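Local coordinates for scarecrow-like protein 3 (Arabidopsis thaliana, PDB 6KPB) that probably acts as a GRAS-family transcription factor in plant development and binds zinc finger proteins of the IDD group, JACKDAW among them, at residues E132-R137 and S386-K391; V232-D237 and V241-V246; A156-M161 and L184-S189; N127-E132 and K206-Q211. All coordinates share one frame; numbering follows the deposited sequence.

Contact 1: E132-R137 and S386-K391; sequences EIHVRR and SQDRIK
His134 and Lys391 carry the polar side of this contact. Their side chains cross at about a right angle, and the lysine tip comes to the rim of the imidazole: CE lies in the ring plane, 3.7 Å from CD2 of His134, and NZ stands 3.5 Å from NE2 of His134. The lysine chain gets there by bending twice, at chi2 and again at chi4 (67°). Asp388 approaches the same nitrogen obliquely, its OD1 4.1 Å from NE2 of His134 with carboxylate and ring planes 64° apart. The two opposite charges would probably pull the ionisation of the imidazole in opposite directions.

The three residues sit at a steep helix-helix crossing of the GRAS domain: the axes of 132-137 and 387-391 pass 10.1 Å apart at an angle of 104°, so contact is confined to about one turn of each. Ser386 N-caps the second helix through a weak bond from Arg389 N to its OG.

Val135 adds van der Waals contact, its CG2 resting 3.7 Å from Lys391 O; Met395 and Leu396 of helix 387-406 extend its packing with apolar groups. With an alanine in place of Lys391, the imidazole would probably lose the group at its CD2-NE2 edge and be freer to turn.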
loop_
_atom_site.group_PDB
_atom_site.type_symbol
_atom_site.label_atom_id
_atom_site.label_comp_id
_atom_site.label_asym_id
_atom_site.label_seq_id
_atom_site.Cartn_x
_atom_site.Cartn_y
_atom_site.Cartn_z
ATOM N N GLU A 132 -10.938 -1.683 -5.178
ATOM C CA GLU A 132 -12.114 -1.110 -4.532
ATOM C C GLU A 132 -13.399 -1.586 -5.199
ATOM O O GLU A 132 -14.396 -1.854 -4.518
ATOM C CB GLU A 132 -12.024 0.416 -4.541
ATOM C CG GLU A 132 -10.972 0.968 -3.588
ATOM C CD GLU A 132 -10.712 2.450 -3.780
ATOM O OE1 GLU A 132 -11.133 3.001 -4.820
ATOM O OE2 GLU A 132 -10.083 3.065 -2.892
ATOM N N ILE A 133 -13.398 -1.701 -6.529
ATOM C CA ILE A 133 -14.539 -2.299 -7.217
ATOM C C ILE A 133 -14.729 -3.740 -6.763
ATOM O O ILE A 133 -15.858 -4.198 -6.547
ATOM C CB ILE A 133 -14.356 -2.212 -8.744
ATOM C CG1 ILE A 133 -14.350 -0.757 -9.211
ATOM C CG2 ILE A 133 -15.449 -2.994 -9.457
ATOM C CD1 ILE A 133 -14.167 -0.609 -10.708
ATOM N N HIS A 134 -13.623 -4.469 -6.596
ATOM C CA HIS A 134 -13.702 -5.874 -6.211
ATOM C C HIS A 134 -14.330 -6.040 -4.830
ATOM O O HIS A 134 -15.187 -6.909 -4.632
ATOM C CB HIS A 134 -12.308 -6.500 -6.252
ATOM C CG HIS A 134 -12.287 -7.952 -5.890
ATOM N ND1 HIS A 134 -13.027 -8.898 -6.565
ATOM C CD2 HIS A 134 -11.612 -8.620 -4.925
ATOM C CE1 HIS A 134 -12.811 -10.087 -6.031
ATOM N NE2 HIS A 134 -11.957 -9.945 -5.034
ATOM N N VAL A 135 -13.925 -5.214 -3.863
ATOM C CA VAL A 135 -14.449 -5.376 -2.510
ATOM C C VAL A 135 -15.920 -4.975 -2.444
ATOM O O VAL A 135 -16.692 -5.556 -1.670
ATOM C CB VAL A 135 -13.589 -4.595 -1.497
ATOM C CG1 VAL A 135 -13.746 -3.093 -1.680
ATOM C CG2 VAL A 135 -13.931 -5.005 -0.071
ATOM N N ARG A 136 -16.344 -3.999 -3.256
ATOM C CA ARG A 136 -17.762 -3.645 -3.296
ATOM C C ARG A 136 -18.591 -4.775 -3.892
ATOM O O ARG A 136 -19.716 -5.028 -3.447
ATOM C CB ARG A 136 -17.974 -2.358 -4.091
ATOM C CG ARG A 136 -17.340 -1.128 -3.468
ATOM C CD ARG A 136 -17.844 0.144 -4.127
ATOM N NE ARG A 136 -16.874 1.229 -4.021
ATOM C CZ ARG A 136 -16.070 1.606 -5.009
ATOM N NH1 ARG A 136 -16.126 0.989 -6.182
ATOM N NH2 ARG A 136 -15.214 2.603 -4.829
ATOM N N ARG A 137 -18.054 -5.457 -4.908
ATOM C CA ARG A 137 -18.743 -6.622 -5.454
ATOM C C ARG A 137 -18.886 -7.709 -4.397
ATOM O O ARG A 137 -19.931 -8.363 -4.304
ATOM C CB ARG A 137 -17.991 -7.145 -6.680
ATOM C CG ARG A 137 -18.818 -8.025 -7.612
ATOM C CD ARG A 137 -18.784 -9.494 -7.203
ATOM N NE ARG A 137 -17.545 -10.158 -7.596
ATOM C CZ ARG A 137 -17.204 -11.389 -7.225
ATOM N NH1 ARG A 137 -18.007 -12.097 -6.442
ATOM N NH2 ARG A 137 -16.057 -11.914 -7.634
ATOM N N SER A 386 -10.567 -17.526 3.962
ATOM C CA SER A 386 -11.074 -16.908 2.743
ATOM C C SER A 386 -10.463 -15.525 2.555
ATOM O O SER A 386 -10.554 -14.670 3.442
ATOM C CB SER A 386 -12.596 -16.817 2.793
ATOM O OG SER A 386 -13.109 -16.145 1.655
ATOM N N GLN A 387 -9.838 -15.307 1.394
ATOM C CA GLN A 387 -9.322 -13.981 1.075
ATOM C C GLN A 387 -10.448 -12.981 0.848
ATOM O O GLN A 387 -10.274 -11.787 1.115
ATOM C CB GLN A 387 -8.414 -14.052 -0.154
ATOM C CG GLN A 387 -7.059 -14.690 0.110
ATOM C CD GLN A 387 -6.195 -13.863 1.045
ATOM O OE1 GLN A 387 -5.957 -14.245 2.191
ATOM N NE2 GLN A 387 -5.717 -12.725 0.556
ATOM N N ASP A 388 -11.602 -13.445 0.355
ATOM C CA ASP A 388 -12.756 -12.561 0.203
ATOM C C ASP A 388 -13.188 -11.994 1.548
ATOM O O ASP A 388 -13.475 -10.797 1.669
ATOM C CB ASP A 388 -13.918 -13.313 -0.450
ATOM C CG ASP A 388 -13.650 -13.664 -1.899
ATOM O OD1 ASP A 388 -12.775 -13.018 -2.515
ATOM O OD2 ASP A 388 -14.324 -14.575 -2.424
ATOM N N ARG A 389 -13.243 -12.848 2.571
ATOM C CA ARG A 389 -13.658 -12.408 3.898
ATOM C C ARG A 389 -12.697 -11.371 4.465
ATOM O O ARG A 389 -13.126 -10.360 5.033
ATOM C CB ARG A 389 -13.765 -13.616 4.826
ATOM C CG ARG A 389 -13.945 -13.285 6.292
ATOM C CD ARG A 389 -14.136 -14.559 7.098
ATOM N NE ARG A 389 -14.144 -14.317 8.536
ATOM C CZ ARG A 389 -14.343 -15.263 9.448
ATOM N NH1 ARG A 389 -14.332 -14.956 10.737
ATOM N NH2 ARG A 389 -14.557 -16.516 9.070
ATOM N N ILE A 390 -11.391 -11.596 4.306
ATOM C CA ILE A 390 -10.406 -10.665 4.849
ATOM C C ILE A 390 -10.490 -9.320 4.140
ATOM O O ILE A 390 -10.400 -8.263 4.777
ATOM C CB ILE A 390 -8.993 -11.268 4.759
ATOM C CG1 ILE A 390 -8.919 -12.575 5.554
ATOM C CG2 ILE A 390 -7.956 -10.276 5.265
ATOM C CD1 ILE A 390 -7.530 -13.167 5.622
ATOM N N LYS A 391 -10.664 -9.335 2.813
ATOM C CA LYS A 391 -10.799 -8.085 2.068
ATOM C C LYS A 391 -11.972 -7.261 2.585
ATOM O O LYS A 391 -11.843 -6.055 2.825
ATOM C CB LYS A 391 -10.972 -8.369 0.576
ATOM C CG LYS A 391 -9.699 -8.737 -0.158
ATOM C CD LYS A 391 -9.744 -8.226 -1.592
ATOM C CE LYS A 391 -8.895 -9.081 -2.516
ATOM N NZ LYS A 391 -9.463 -10.449 -2.658
#

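Contact 2: V232-D237 and V241-V246; sequences VVSRLD and VEQLRV
The carbonyl oxygen of Gln243 is met by two groups. Across the contact Val232 sets a methyl against it, with CG2 of Val232 3.7 Å from Gln243 O. From within its own segment the edge of the Arg245 guanidinium reaches the same atom, through a weak bond in which NH1 of Arg245 stands 3.5 Å from Gln243 O at an N-H...acceptor angle of 139°.

Most of the buried surface comes from Val232 against Gln243, and the two branches of the valine divide the work. While CG2 takes the glutamine backbone, CG1, anti to the backbone N (chi1 174°), reaches toward the end of the side chain, 4.1 Å from NE2 of Gln243. The glutamine runs extended beyond CG, which brings its amide near Ser234: OG of Ser234 lies 4.4 Å from OE1 of Gln243, too far for a bond, and that amide oxygen instead takes a weak one from the backbone N of Asn240.

In the fold, strand 227-233 pairs in parallel with 196-203, which pairs with 166-171, and 251-257 lies beyond that: the strand order of a Rossmann-like sheet, in which the chain must run back across the sheet after its third strand. The short helix about 241-244 belongs to that return. Leu244 settles on Thr200 and Ile170 of the two inner strands, whereas Val233, pointing away from 241-246, meets Lys206 and Leu209 of helix 206-223 on the other face. Arg245 leaves the helix with a positive phi, and its carbonyl oxygen accepts a hydrogen bond from Arg198 NH1.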
loop_
_atom_site.group_PDB
_atom_site.type_symbol
_atom_site.label_atom_id
_atom_site.label_comp_id
_atom_site.label_asym_id
_atom_site.label_seq_id
_atom_site.Cartn_x
_atom_site.Cartn_y
_atom_site.Cartn_z
ATOM N N VAL A 232 -21.592 11.991 -13.687
ATOM C CA VAL A 232 -21.173 13.195 -12.980
ATOM C C VAL A 232 -19.994 12.810 -12.099
ATOM O O VAL A 232 -20.170 12.124 -11.084
ATOM C CB VAL A 232 -22.304 13.813 -12.148
ATOM C CG1 VAL A 232 -21.777 14.975 -11.321
ATOM C CG2 VAL A 232 -23.440 14.274 -13.052
ATOM N N VAL A 233 -18.796 13.236 -12.489
ATOM C CA VAL A 233 -17.580 12.953 -11.734
ATOM C C VAL A 233 -17.431 14.034 -10.671
ATOM O O VAL A 233 -17.097 15.180 -10.983
ATOM C CB VAL A 233 -16.349 12.899 -12.646
ATOM C CG1 VAL A 233 -15.088 12.712 -11.819
ATOM C CG2 VAL A 233 -16.490 11.781 -13.664
ATOM N N SER A 234 -17.673 13.668 -9.414
ATOM C CA SER A 234 -17.583 14.616 -8.313
ATOM C C SER A 234 -17.660 13.866 -6.992
ATOM O O SER A 234 -18.318 12.826 -6.890
ATOM C CB SER A 234 -18.700 15.666 -8.378
ATOM O OG SER A 234 -18.825 16.349 -7.142
ATOM N N ARG A 235 -16.971 14.403 -5.988
ATOM C CA ARG A 235 -17.259 14.033 -4.613
ATOM C C ARG A 235 -18.588 14.653 -4.195
ATOM O O ARG A 235 -19.025 15.669 -4.744
ATOM C CB ARG A 235 -16.134 14.488 -3.684
ATOM N N LEU A 236 -19.242 14.026 -3.217
ATOM C CA LEU A 236 -20.615 14.411 -2.903
ATOM C C LEU A 236 -20.696 15.798 -2.278
ATOM O O LEU A 236 -21.705 16.493 -2.451
ATOM C CB LEU A 236 -21.253 13.374 -1.980
ATOM C CG LEU A 236 -22.760 13.197 -2.156
ATOM C CD1 LEU A 236 -23.074 12.757 -3.577
ATOM C CD2 LEU A 236 -23.299 12.194 -1.156
ATOM N N ASP A 237 -19.655 16.221 -1.557
ATOM C CA ASP A 237 -19.689 17.532 -0.914
ATOM C C ASP A 237 -19.595 18.660 -1.937
ATOM O O ASP A 237 -20.245 19.657 -1.815
ATOM C CB ASP A 237 -18.582 17.648 0.088
ATOM C CG ASP A 237 -17.443 16.778 -0.249
ATOM O OD1 ASP A 237 -17.337 16.470 -1.438
ATOM O OD2 ASP A 237 -16.684 16.383 0.650
ATOM N N VAL A 241 -26.325 21.314 -7.511
ATOM C CA VAL A 241 -27.574 20.933 -8.173
ATOM C C VAL A 241 -27.465 21.112 -9.686
ATOM O O VAL A 241 -27.974 20.292 -10.464
ATOM C CB VAL A 241 -28.752 21.735 -7.581
ATOM C CG1 VAL A 241 -29.872 21.886 -8.614
ATOM C CG2 VAL A 241 -29.285 21.043 -6.331
ATOM N N GLU A 242 -26.776 22.170 -10.127
ATOM C CA GLU A 242 -26.676 22.457 -11.557
ATOM C C GLU A 242 -26.024 21.311 -12.322
ATOM O O GLU A 242 -26.404 21.037 -13.466
ATOM C CB GLU A 242 -25.903 23.759 -11.776
ATOM N N GLN A 243 -25.064 20.618 -11.702
ATOM C CA GLN A 243 -24.421 19.466 -12.326
ATOM C C GLN A 243 -25.394 18.326 -12.617
ATOM O O GLN A 243 -25.156 17.554 -13.550
ATOM C CB GLN A 243 -23.287 18.957 -11.435
ATOM C CG GLN A 243 -22.360 20.048 -10.926
ATOM C CD GLN A 243 -21.034 19.502 -10.446
ATOM O OE1 GLN A 243 -20.631 19.733 -9.308
ATOM N NE2 GLN A 243 -20.336 18.785 -11.322
ATOM N N LEU A 244 -26.481 18.198 -11.847
ATOM C CA LEU A 244 -27.453 17.140 -12.104
ATOM C C LEU A 244 -28.265 17.381 -13.371
ATOM O O LEU A 244 -28.783 16.418 -13.944
ATOM C CB LEU A 244 -28.395 16.987 -10.910
ATOM C CG LEU A 244 -27.692 16.627 -9.602
ATOM C CD1 LEU A 244 -28.665 16.598 -8.435
ATOM C CD2 LEU A 244 -26.980 15.293 -9.747
ATOM N N ARG A 245 -28.408 18.638 -13.801
ATOM C CA ARG A 245 -29.040 18.979 -15.081
ATOM C C ARG A 245 -30.436 18.377 -15.214
ATOM O O ARG A 245 -30.795 17.816 -16.250
ATOM C CB ARG A 245 -28.167 18.546 -16.262
ATOM C CG ARG A 245 -27.021 19.486 -16.600
ATOM C CD ARG A 245 -26.066 18.872 -17.630
ATOM N NE ARG A 245 -25.017 19.817 -18.006
ATOM C CZ ARG A 245 -23.947 20.080 -17.260
ATOM N NH1 ARG A 245 -23.778 19.463 -16.098
ATOM N NH2 ARG A 245 -23.044 20.963 -17.669
ATOM N N VAL A 246 -31.240 18.494 -14.162
ATOM C CA VAL A 246 -32.612 18.008 -14.239
ATOM C C VAL A 246 -33.423 18.934 -15.138
ATOM O O VAL A 246 -33.342 20.157 -15.020
ATOM C CB VAL A 246 -33.271 17.945 -12.849
ATOM C CG1 VAL A 246 -34.465 17.004 -12.871
ATOM C CG2 VAL A 246 -32.259 17.509 -11.802
#

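Contact 3: A156-M161 and L184-S189; sequences AILEAM and LQAFNS
Rotation of chi1 to -95° in Phe187 and -90° in Leu158, each some 30° beyond the nearest staggered position, swings both side chains into the space between the helices. They run alongside each other in opposite directions, so that CD2 of Leu158 lies 3.6 Å from CD1 of Phe187 and equally near CE1. The other leucine methyl, CD1, touches the preceding residue of that helix, 3.6 Å from CB of Ala186. Met161, just past the end of its helix, takes the far end of the phenyl: its CB comes to the ring edge near the plane, 4.0 Å from CZ of Phe187. The rest of the side chain leads away, and Met161 also packs on Ala251 and Ala253 of strand 251-257.

Helix 178-189 is the linker of a beta-alpha-beta crossover between parallel strands 166-171 and 196-203, and helix 145-160 packs beside it, with Ile157 reaching Ala253 and Val345 of the sheet. An alanine at Phe187 would probably open a gap between the helices and leave both Leu158 CD2 and Met161 CB without their partner. All three pairs across the contact are carbon to carbon, which implies that the two segments are joined by shape fit and exclusion of water rather than by directional bonds.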
loop_
_atom_site.group_PDB
_atom_site.type_symbol
_atom_site.label_atom_id
_atom_site.label_comp_id
_atom_site.label_asym_id
_atom_site.label_seq_id
_atom_site.Cartn_x
_atom_site.Cartn_y
_atom_site.Cartn_z
ATOM N N ALA A 156 -40.312 1.103 -4.708
ATOM C CA ALA A 156 -40.816 2.425 -4.352
ATOM C C ALA A 156 -40.745 3.380 -5.536
ATOM O O ALA A 156 -41.641 4.211 -5.730
ATOM C CB ALA A 156 -40.033 2.981 -3.163
ATOM N N ILE A 157 -39.686 3.277 -6.342
ATOM C CA ILE A 157 -39.559 4.126 -7.522
ATOM C C ILE A 157 -40.609 3.756 -8.561
ATOM O O ILE A 157 -41.299 4.626 -9.105
ATOM C CB ILE A 157 -38.135 4.033 -8.101
ATOM C CG1 ILE A 157 -37.144 4.778 -7.203
ATOM C CG2 ILE A 157 -38.097 4.571 -9.527
ATOM C CD1 ILE A 157 -35.695 4.496 -7.537
ATOM N N LEU A 158 -40.744 2.459 -8.856
ATOM C CA LEU A 158 -41.728 2.015 -9.840
ATOM C C LEU A 158 -43.133 2.470 -9.465
ATOM O O LEU A 158 -43.883 2.965 -10.315
ATOM C CB LEU A 158 -41.686 0.495 -9.975
ATOM C CG LEU A 158 -40.732 -0.091 -11.012
ATOM C CD1 LEU A 158 -40.437 -1.540 -10.677
ATOM C CD2 LEU A 158 -41.333 0.022 -12.400
ATOM N N GLU A 159 -43.503 2.309 -8.195
ATOM C CA GLU A 159 -44.826 2.724 -7.746
ATOM C C GLU A 159 -44.979 4.240 -7.776
ATOM O O GLU A 159 -46.085 4.745 -7.996
ATOM C CB GLU A 159 -45.084 2.160 -6.349
ATOM C CG GLU A 159 -45.755 3.099 -5.361
ATOM C CD GLU A 159 -45.911 2.457 -3.996
ATOM O OE1 GLU A 159 -46.182 3.185 -3.016
ATOM O OE2 GLU A 159 -45.754 1.220 -3.905
ATOM N N ALA A 160 -43.886 4.980 -7.575
ATOM C CA ALA A 160 -43.953 6.430 -7.705
ATOM C C ALA A 160 -44.040 6.859 -9.163
ATOM O O ALA A 160 -44.582 7.929 -9.462
ATOM C CB ALA A 160 -42.741 7.079 -7.037
ATOM N N MET A 161 -43.519 6.042 -10.081
ATOM C CA MET A 161 -43.478 6.372 -11.497
ATOM C C MET A 161 -44.614 5.729 -12.286
ATOM O O MET A 161 -44.500 5.570 -13.505
ATOM C CB MET A 161 -42.130 5.967 -12.095
ATOM C CG MET A 161 -40.944 6.699 -11.493
ATOM S SD MET A 161 -41.230 8.471 -11.388
ATOM C CE MET A 161 -39.606 9.056 -10.915
ATOM N N LEU A 184 -34.453 -1.509 -15.027
ATOM C CA LEU A 184 -34.630 -1.425 -16.473
ATOM C C LEU A 184 -35.598 -2.494 -16.967
ATOM O O LEU A 184 -36.550 -2.197 -17.698
ATOM C CB LEU A 184 -33.277 -1.558 -17.174
ATOM C CG LEU A 184 -32.521 -0.268 -17.490
ATOM C CD1 LEU A 184 -31.095 -0.576 -17.914
ATOM C CD2 LEU A 184 -33.243 0.500 -18.581
ATOM N N GLN A 185 -35.370 -3.748 -16.570
ATOM C CA GLN A 185 -36.256 -4.832 -16.984
ATOM C C GLN A 185 -37.666 -4.630 -16.445
ATOM O O GLN A 185 -38.651 -4.900 -17.142
ATOM C CB GLN A 185 -35.694 -6.176 -16.518
ATOM C CG GLN A 185 -36.644 -7.352 -16.705
ATOM C CD GLN A 185 -36.936 -7.645 -18.165
ATOM O OE1 GLN A 185 -36.149 -8.303 -18.848
ATOM N NE2 GLN A 185 -38.073 -7.159 -18.651
ATOM N N ALA A 186 -37.783 -4.152 -15.204
ATOM C CA ALA A 186 -39.099 -3.966 -14.602
ATOM C C ALA A 186 -39.877 -2.861 -15.304
ATOM O O ALA A 186 -41.082 -2.999 -15.546
ATOM C CB ALA A 186 -38.951 -3.664 -13.112
ATOM N N PHE A 187 -39.204 -1.754 -15.635
ATOM C CA PHE A 187 -39.844 -0.705 -16.424
ATOM C C PHE A 187 -40.312 -1.239 -17.769
ATOM O O PHE A 187 -41.390 -0.873 -18.252
ATOM C CB PHE A 187 -38.879 0.465 -16.624
ATOM C CG PHE A 187 -39.039 1.571 -15.619
ATOM C CD1 PHE A 187 -40.297 1.960 -15.189
ATOM C CD2 PHE A 187 -37.930 2.225 -15.107
ATOM C CE1 PHE A 187 -40.446 2.980 -14.266
ATOM C CE2 PHE A 187 -38.072 3.245 -14.185
ATOM C CZ PHE A 187 -39.331 3.622 -13.763
ATOM N N ASN A 188 -39.514 -2.111 -18.389
ATOM C CA ASN A 188 -39.886 -2.655 -19.690
ATOM C C ASN A 188 -41.072 -3.604 -19.583
ATOM O O ASN A 188 -41.860 -3.720 -20.529
ATOM C CB ASN A 188 -38.691 -3.368 -20.321
ATOM C CG ASN A 188 -38.768 -3.410 -21.832
ATOM O OD1 ASN A 188 -39.851 -3.359 -22.415
ATOM N ND2 ASN A 188 -37.614 -3.498 -22.479
ATOM N N SER A 189 -41.222 -4.283 -18.449
ATOM C CA SER A 189 -42.289 -5.258 -18.276
ATOM C C SER A 189 -43.590 -4.651 -17.766
ATOM O O SER A 189 -44.617 -5.338 -17.784
ATOM C CB SER A 189 -41.844 -6.366 -17.316
ATOM O OG SER A 189 -40.648 -6.980 -17.767
#

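Contact 4: N127-E132 and K206-Q211; sequences NNVSEE and KEVLEQ
Val129 and Glu207 cross at about a right angle, and the valine straddles the glutamate with its two methyls. CG1, anti to the backbone N (chi1 -171°), lies over the root of the glutamate, 4.1 Å from CB of Glu207. CG2 meets the other end of the chain, 4.0 Å from OE1 of Glu207. Both ends can lie beside one valine because the glutamate does not extend: chi2 of 88° folds it, bringing the carboxylate back beside the start of its own helix, where OE2 of Glu207 stands 3.3 Å from the backbone N of Lys206. A negative group at this end would probably be steadied by the helix dipole.

Beside this pair, Val208 turns one methyl inward, and its CG2 lies 4.3 Å from CG1 of Val129, a loose apolar touch. Val208 also packs on Ile133 and Arg136, one and two turns further along helix 129-142, so the row of contacts continues past this segment. Glu132 runs beside the interface without meeting 206-211; its OE1 accepts a hydrogen bond from Gln205 NE2, just ahead of the second helix.

Two helix starts are therefore set against each other. Asn128 is the N-cap residue of 129-142, although its side chain makes no capping bond, and Glu132 N bonds to Asn128 O at 3.1 Å. The second start opens helix 206-223, whose Leu209 lies on His203, Pro231 and Val233: it is the crossover helix of a beta-alpha-beta unit joining parallel strands 196-203 and 227-233, as in Rossmann-like folds.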
loop_
_atom_site.group_PDB
_atom_site.type_symbol
_atom_site.label_atom_id
_atom_site.label_comp_id
_atom_site.label_asym_id
_atom_site.label_seq_id
_atom_site.Cartn_x
_atom_site.Cartn_y
_atom_site.Cartn_z
ATOM N N ASN A 127 -3.862 5.191 -6.790
ATOM C CA ASN A 127 -5.202 4.816 -7.219
ATOM C C ASN A 127 -5.319 3.300 -7.145
ATOM O O ASN A 127 -4.508 2.582 -7.738
ATOM C CB ASN A 127 -5.493 5.317 -8.637
ATOM N N ASN A 128 -6.315 2.821 -6.406
ATOM C CA ASN A 128 -6.568 1.396 -6.201
ATOM C C ASN A 128 -7.995 1.057 -6.609
ATOM O O ASN A 128 -8.742 0.404 -5.878
ATOM C CB ASN A 128 -6.310 1.006 -4.747
ATOM C CG ASN A 128 -6.177 -0.494 -4.566
ATOM O OD1 ASN A 128 -5.842 -1.216 -5.503
ATOM N ND2 ASN A 128 -6.437 -0.969 -3.351
ATOM N N VAL A 129 -8.379 1.506 -7.804
ATOM C CA VAL A 129 -9.773 1.427 -8.229
ATOM C C VAL A 129 -10.210 -0.024 -8.399
ATOM O O VAL A 129 -11.292 -0.418 -7.947
ATOM C CB VAL A 129 -9.982 2.233 -9.523
ATOM C CG1 VAL A 129 -11.463 2.341 -9.840
ATOM C CG2 VAL A 129 -9.350 3.613 -9.395
ATOM N N SER A 130 -9.377 -0.842 -9.051
ATOM C CA SER A 130 -9.774 -2.215 -9.346
ATOM C C SER A 130 -10.047 -3.002 -8.070
ATOM O O SER A 130 -11.023 -3.759 -7.996
ATOM C CB SER A 130 -8.698 -2.911 -10.179
ATOM O OG SER A 130 -7.751 -3.559 -9.349
ATOM N N GLU A 131 -9.202 -2.832 -7.051
ATOM C CA GLU A 131 -9.437 -3.514 -5.782
ATOM C C GLU A 131 -10.691 -2.991 -5.093
ATOM O O GLU A 131 -11.439 -3.765 -4.484
ATOM C CB GLU A 131 -8.220 -3.363 -4.870
ATOM C CG GLU A 131 -7.196 -4.474 -5.024
ATOM C CD GLU A 131 -7.711 -5.809 -4.524
ATOM O OE1 GLU A 131 -7.916 -5.949 -3.300
ATOM O OE2 GLU A 131 -7.922 -6.715 -5.357
ATOM N N GLU A 132 -10.938 -1.683 -5.178
ATOM C CA GLU A 132 -12.114 -1.110 -4.532
ATOM C C GLU A 132 -13.399 -1.586 -5.199
ATOM O O GLU A 132 -14.396 -1.854 -4.518
ATOM C CB GLU A 132 -12.024 0.416 -4.541
ATOM C CG GLU A 132 -10.972 0.968 -3.588
ATOM C CD GLU A 132 -10.712 2.450 -3.780
ATOM O OE1 GLU A 132 -11.133 3.001 -4.820
ATOM O OE2 GLU A 132 -10.083 3.065 -2.892
ATOM N N LYS A 206 -13.860 7.845 -12.475
ATOM C CA LYS A 206 -14.371 7.684 -13.834
ATOM C C LYS A 206 -14.582 6.216 -14.184
ATOM O O LYS A 206 -15.603 5.860 -14.772
ATOM C CB LYS A 206 -13.420 8.332 -14.843
ATOM C CG LYS A 206 -13.952 9.617 -15.459
ATOM C CD LYS A 206 -13.661 9.675 -16.949
ATOM C CE LYS A 206 -14.838 9.162 -17.763
ATOM N NZ LYS A 206 -15.866 10.219 -17.978
ATOM N N GLU A 207 -13.623 5.358 -13.828
ATOM C CA GLU A 207 -13.702 3.947 -14.198
ATOM C C GLU A 207 -14.973 3.293 -13.676
ATOM O O GLU A 207 -15.535 2.412 -14.338
ATOM C CB GLU A 207 -12.472 3.200 -13.679
ATOM C CG GLU A 207 -11.141 3.774 -14.143
ATOM C CD GLU A 207 -10.616 4.865 -13.226
ATOM O OE1 GLU A 207 -9.383 5.042 -13.165
ATOM O OE2 GLU A 207 -11.431 5.541 -12.562
ATOM N N VAL A 208 -15.443 3.706 -12.498
ATOM C CA VAL A 208 -16.693 3.170 -11.968
ATOM C C VAL A 208 -17.869 3.615 -12.829
ATOM O O VAL A 208 -18.786 2.833 -13.105
ATOM C CB VAL A 208 -16.869 3.596 -10.500
ATOM C CG1 VAL A 208 -18.157 3.029 -9.930
ATOM C CG2 VAL A 208 -15.674 3.148 -9.675
ATOM N N LEU A 209 -17.859 4.875 -13.272
ATOM C CA LEU A 209 -18.946 5.373 -14.108
ATOM C C LEU A 209 -18.878 4.804 -15.518
ATOM O O LEU A 209 -19.919 4.613 -16.157
ATOM C CB LEU A 209 -18.917 6.900 -14.142
ATOM C CG LEU A 209 -19.181 7.584 -12.799
ATOM C CD1 LEU A 209 -18.683 9.017 -12.814
ATOM C CD2 LEU A 209 -20.663 7.539 -12.462
ATOM N N GLU A 210 -17.671 4.528 -16.020
ATOM C CA GLU A 210 -17.542 3.935 -17.347
ATOM C C GLU A 210 -18.129 2.531 -17.385
ATOM O O GLU A 210 -18.821 2.166 -18.344
ATOM C CB GLU A 210 -16.073 3.908 -17.774
ATOM C CG GLU A 210 -15.418 5.275 -17.875
ATOM C CD GLU A 210 -13.967 5.186 -18.305
ATOM O OE1 GLU A 210 -13.423 6.200 -18.789
ATOM O OE2 GLU A 210 -13.371 4.097 -18.163
ATOM N N GLN A 211 -17.866 1.725 -16.353
ATOM C CA GLN A 211 -18.398 0.365 -16.325
ATOM C C GLN A 211 -19.914 0.368 -16.181
ATOM O O GLN A 211 -20.608 -0.397 -16.861
ATOM C CB GLN A 211 -17.751 -0.432 -15.194
ATOM C CG GLN A 211 -16.259 -0.657 -15.365
ATOM C CD GLN A 211 -15.687 -1.583 -14.311
ATOM O OE1 GLN A 211 -14.471 -1.680 -14.149
ATOM N NE2 GLN A 211 -16.563 -2.271 -13.588
#

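Contacts 1 and 4 share Glu132 and work from helix 129-142, with centres 14 Å apart; they meet where Lys391 CE lies 3.4 Å from Glu131 OE1 and Ile133 CD1 lies 3.6 Å from Gln211 OE1. This helix thus bridges 387-406 and 206-223. Contact 4 touches contact 2 through Val233 CG2, 3.6 Å from Leu209 CD1, so the crossover helix passes the chain of contacts to the sheet. Contact 3 stands apart, its nearest atoms about 10 Å from contact 2, about 11 Å from contact 4 and about 18 Å from contact 1. Contact 2 borders strand 166-171, which carries the predicted VHIID motif: Val246 touches His168.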